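Local structure of alpha-rhamnosidase (Dictyoglomus thermophilum, 6I60) at residues Leu77-Asn81 with Asp82-Asp86. The protein probably hydrolyses terminal non-reducing alpha-L-rhamnose residues in alpha-L-rhamnosides, as a multidomain glycoside hydrolase. Numbering follows the deposited sequence.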
ATOM      1  N   LEU A  77      -9.900  19.362 -27.680  1.00 63.55           N
ATOM      2  CA  LEU A  77     -10.000  20.529 -26.808  1.00 64.13           C
ATOM      3  C   LEU A  77     -11.003  21.539 -27.353  1.00 72.21           C
ATOM      4  O   LEU A  77     -11.837  22.065 -26.607  1.00 67.76           O
ATOM      5  CB  LEU A  77      -8.625  21.172 -26.633  1.00 58.29           C
ATOM      6  CG  LEU A  77      -8.585  22.457 -25.805  1.00 57.29           C
ATOM      7  CD1 LEU A  77      -9.142  22.211 -24.411  1.00 50.58           C
ATOM      8  CD2 LEU A  77      -7.167  23.008 -25.735  1.00 56.94           C
ATOM      9  N   GLU A  78     -10.931  21.831 -28.655  1.00 74.31           N
ATOM     10  CA  GLU A  78     -11.921  22.711 -29.268  1.00 74.77           C
ATOM     11  C   GLU A  78     -13.326  22.143 -29.122  1.00 74.60           C
ATOM     12  O   GLU A  78     -14.296  22.901 -29.003  1.00 76.62           O
ATOM     13  CB  GLU A  78     -11.581  22.932 -30.744  1.00 84.25           C
ATOM     14  CG  GLU A  78     -12.563  23.819 -31.500  1.00 90.67           C
ATOM     15  CD  GLU A  78     -13.540  23.024 -32.347  1.00 99.55           C
ATOM     16  OE1 GLU A  78     -14.759  23.095 -32.079  1.00 99.21           O
ATOM     17  OE2 GLU A  78     -13.092  22.329 -33.284  1.00105.93           O
ATOM     18  N   THR A  79     -13.451  20.816 -29.100  1.00 70.99           N
ATOM     19  CA  THR A  79     -14.759  20.178 -29.014  1.00 73.21           C
ATOM     20  C   THR A  79     -15.337  20.257 -27.604  1.00 71.41           C
ATOM     21  O   THR A  79     -16.523  20.563 -27.435  1.00 69.54           O
ATOM     22  CB  THR A  79     -14.653  18.722 -29.477  1.00 73.39           C
ATOM     23  OG1 THR A  79     -14.655  18.672 -30.909  1.00 79.21           O
ATOM     24  CG2 THR A  79     -15.806  17.895 -28.947  1.00 64.42           C
ATOM     25  N   ILE A  80     -14.515  19.996 -26.583  1.00 73.38           N
ATOM     26  CA  ILE A  80     -15.021  20.009 -25.213  1.00 74.00           C
ATOM     27  C   ILE A  80     -15.389  21.421 -24.781  1.00 73.43           C
ATOM     28  O   ILE A  80     -16.279  21.608 -23.941  1.00 73.41           O
ATOM     29  CB  ILE A  80     -14.001  19.371 -24.250  1.00 69.81           C
ATOM     30  CG1 ILE A  80     -14.636  19.154 -22.878  1.00 55.63           C
ATOM     31  CG2 ILE A  80     -12.753  20.230 -24.121  1.00 65.13           C
ATOM     32  CD1 ILE A  80     -14.344  17.810 -22.286  1.00 56.74           C
ATOM     33  N   ASN A  81     -14.739  22.433 -25.347  1.00 74.71           N
ATOM     34  CA  ASN A  81     -15.045  23.809 -24.971  1.00 74.87           C
ATOM     35  C   ASN A  81     -16.357  24.306 -25.559  1.00 75.36           C
ATOM     36  O   ASN A  81     -16.633  25.510 -25.480  1.00 77.39           O
ATOM     37  CB  ASN A  81     -13.896  24.728 -25.388  1.00 69.76           C
ATOM     38  CG  ASN A  81     -12.644  24.506 -24.559  1.00 69.48           C
ATOM     39  OD1 ASN A  81     -12.718  24.107 -23.395  1.00 74.96           O
ATOM     40  ND2 ASN A  81     -11.486  24.767 -25.154  1.00 64.28           N
ATOM     41  N   ASP A  82     -17.163  23.418 -26.140  1.00 76.91           N
ATOM     42  CA  ASP A  82     -18.477  23.765 -26.663  1.00 80.27           C
ATOM     43  C   ASP A  82     -19.606  23.083 -25.899  1.00 81.49           C
ATOM     44  O   ASP A  82     -20.757  23.127 -26.348  1.00 89.34           O
ATOM     45  CB  ASP A  82     -18.562  23.417 -28.150  1.00 81.72           C
ATOM     46  CG  ASP A  82     -18.360  24.627 -29.041  1.00 91.81           C
ATOM     47  OD1 ASP A  82     -17.419  24.610 -29.862  1.00 94.84           O
ATOM     48  OD2 ASP A  82     -19.141  25.594 -28.917  1.00 98.73           O
ATOM     49  N   ASN A  83     -19.303  22.454 -24.761  1.00 74.79           N
ATOM     50  CA  ASN A  83     -20.310  21.824 -23.901  1.00 74.06           C
ATOM     51  C   ASN A  83     -21.091  20.739 -24.641  1.00 76.28           C
ATOM     52  O   ASN A  83     -22.297  20.574 -24.443  1.00 76.48           O
ATOM     53  CB  ASN A  83     -21.264  22.865 -23.304  1.00 67.73           C
ATOM     54  CG  ASN A  83     -20.546  24.114 -22.833  1.00 68.73           C
ATOM     55  OD1 ASN A  83     -19.732  24.066 -21.912  1.00 75.46           O
ATOM     56  ND2 ASN A  83     -20.849  25.244 -23.462  1.00 71.68           N
ATOM     57  N   ILE A  84     -20.401  19.985 -25.495  1.00 76.07           N
ATOM     58  CA  ILE A  84     -21.024  18.911 -26.256  1.00 77.77           C
ATOM     59  C   ILE A  84     -20.421  17.579 -25.827  1.00 73.95           C
ATOM     60  O   ILE A  84     -19.225  17.475 -25.538  1.00 67.15           O
ATOM     61  CB  ILE A  84     -20.874  19.114 -27.780  1.00 81.99           C
ATOM     62  CG1 ILE A  84     -19.427  18.896 -28.222  1.00 72.80           C
ATOM     63  CG2 ILE A  84     -21.357  20.495 -28.188  1.00 87.19           C
ATOM     64  CD1 ILE A  84     -19.204  17.551 -28.873  1.00 71.18           C
ATOM     65  N   GLY A  85     -21.265  16.552 -25.793  1.00 73.90           N
ATOM     66  CA  GLY A  85     -20.814  15.233 -25.400  1.00 68.67           C
ATOM     67  C   GLY A  85     -20.320  14.414 -26.571  1.00 65.94           C
ATOM     68  O   GLY A  85     -21.044  13.552 -27.081  1.00 70.72           O
ATOM     69  N   ASP A  86     -19.083  14.673 -27.002  1.00 69.30           N
ATOM     70  CA  ASP A  86     -18.547  13.997 -28.181  1.00 66.46           C
ATOM     71  C   ASP A  86     -18.521  12.488 -27.987  1.00 69.19           C
ATOM     72  O   ASP A  86     -18.988  11.732 -28.847  1.00 70.87           O
ATOM     73  CB  ASP A  86     -17.152  14.527 -28.507  1.00 64.64           C
ATOM     74  CG  ASP A  86     -16.648  14.043 -29.852  1.00 70.65           C
ATOM     75  OD1 ASP A  86     -15.995  14.834 -30.563  1.00 76.30           O
ATOM     76  OD2 ASP A  86     -16.905  12.871 -30.200  1.00 80.77           O
TER
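A type I beta turn from Ile80 to Asn83 ends the short helix 77-80 and starts the loop to strand 88-89, within the N-terminal immunoglobulin-like domain. Two backbone bonds make the exit. Asp82 N donates to Thr79 O at 3.2 Å, and Asn83 N donates to Ile80 O at 3.2 Å with an N-H...O angle of 162°. Ile80 O also accepts a bond from Lys116 NZ on strand 112-120, so two donors grip it. An inverse gamma turn centred on Gly85 follows, between Ile84 and Asp86. The side chains of these two residues both meet the Thr79 methyl. With OG1 beside the backbone N (chi1 -80°), Thr79 CG2 lies anti to that N and beside the carbonyl carbon. From there it touches Ile84 CD1 at 3.4 Å, the two side chains crossing at about a right angle. Asp86 reaches the same methyl with its carboxylate, OD1 lying 3.5 Å from Thr79 CG2, and with CB close behind. That carboxylate is held by Ser75, whose OG is hydrogen-bonded to Asp86 OD1. On the exposed side, the carboxylates of Glu78 and Asp82 approach with planes 80° apart, probably at some cost in repulsion that solvent would ease; Glu78 OE1 lies 3.8 Å from Asp82 OD1.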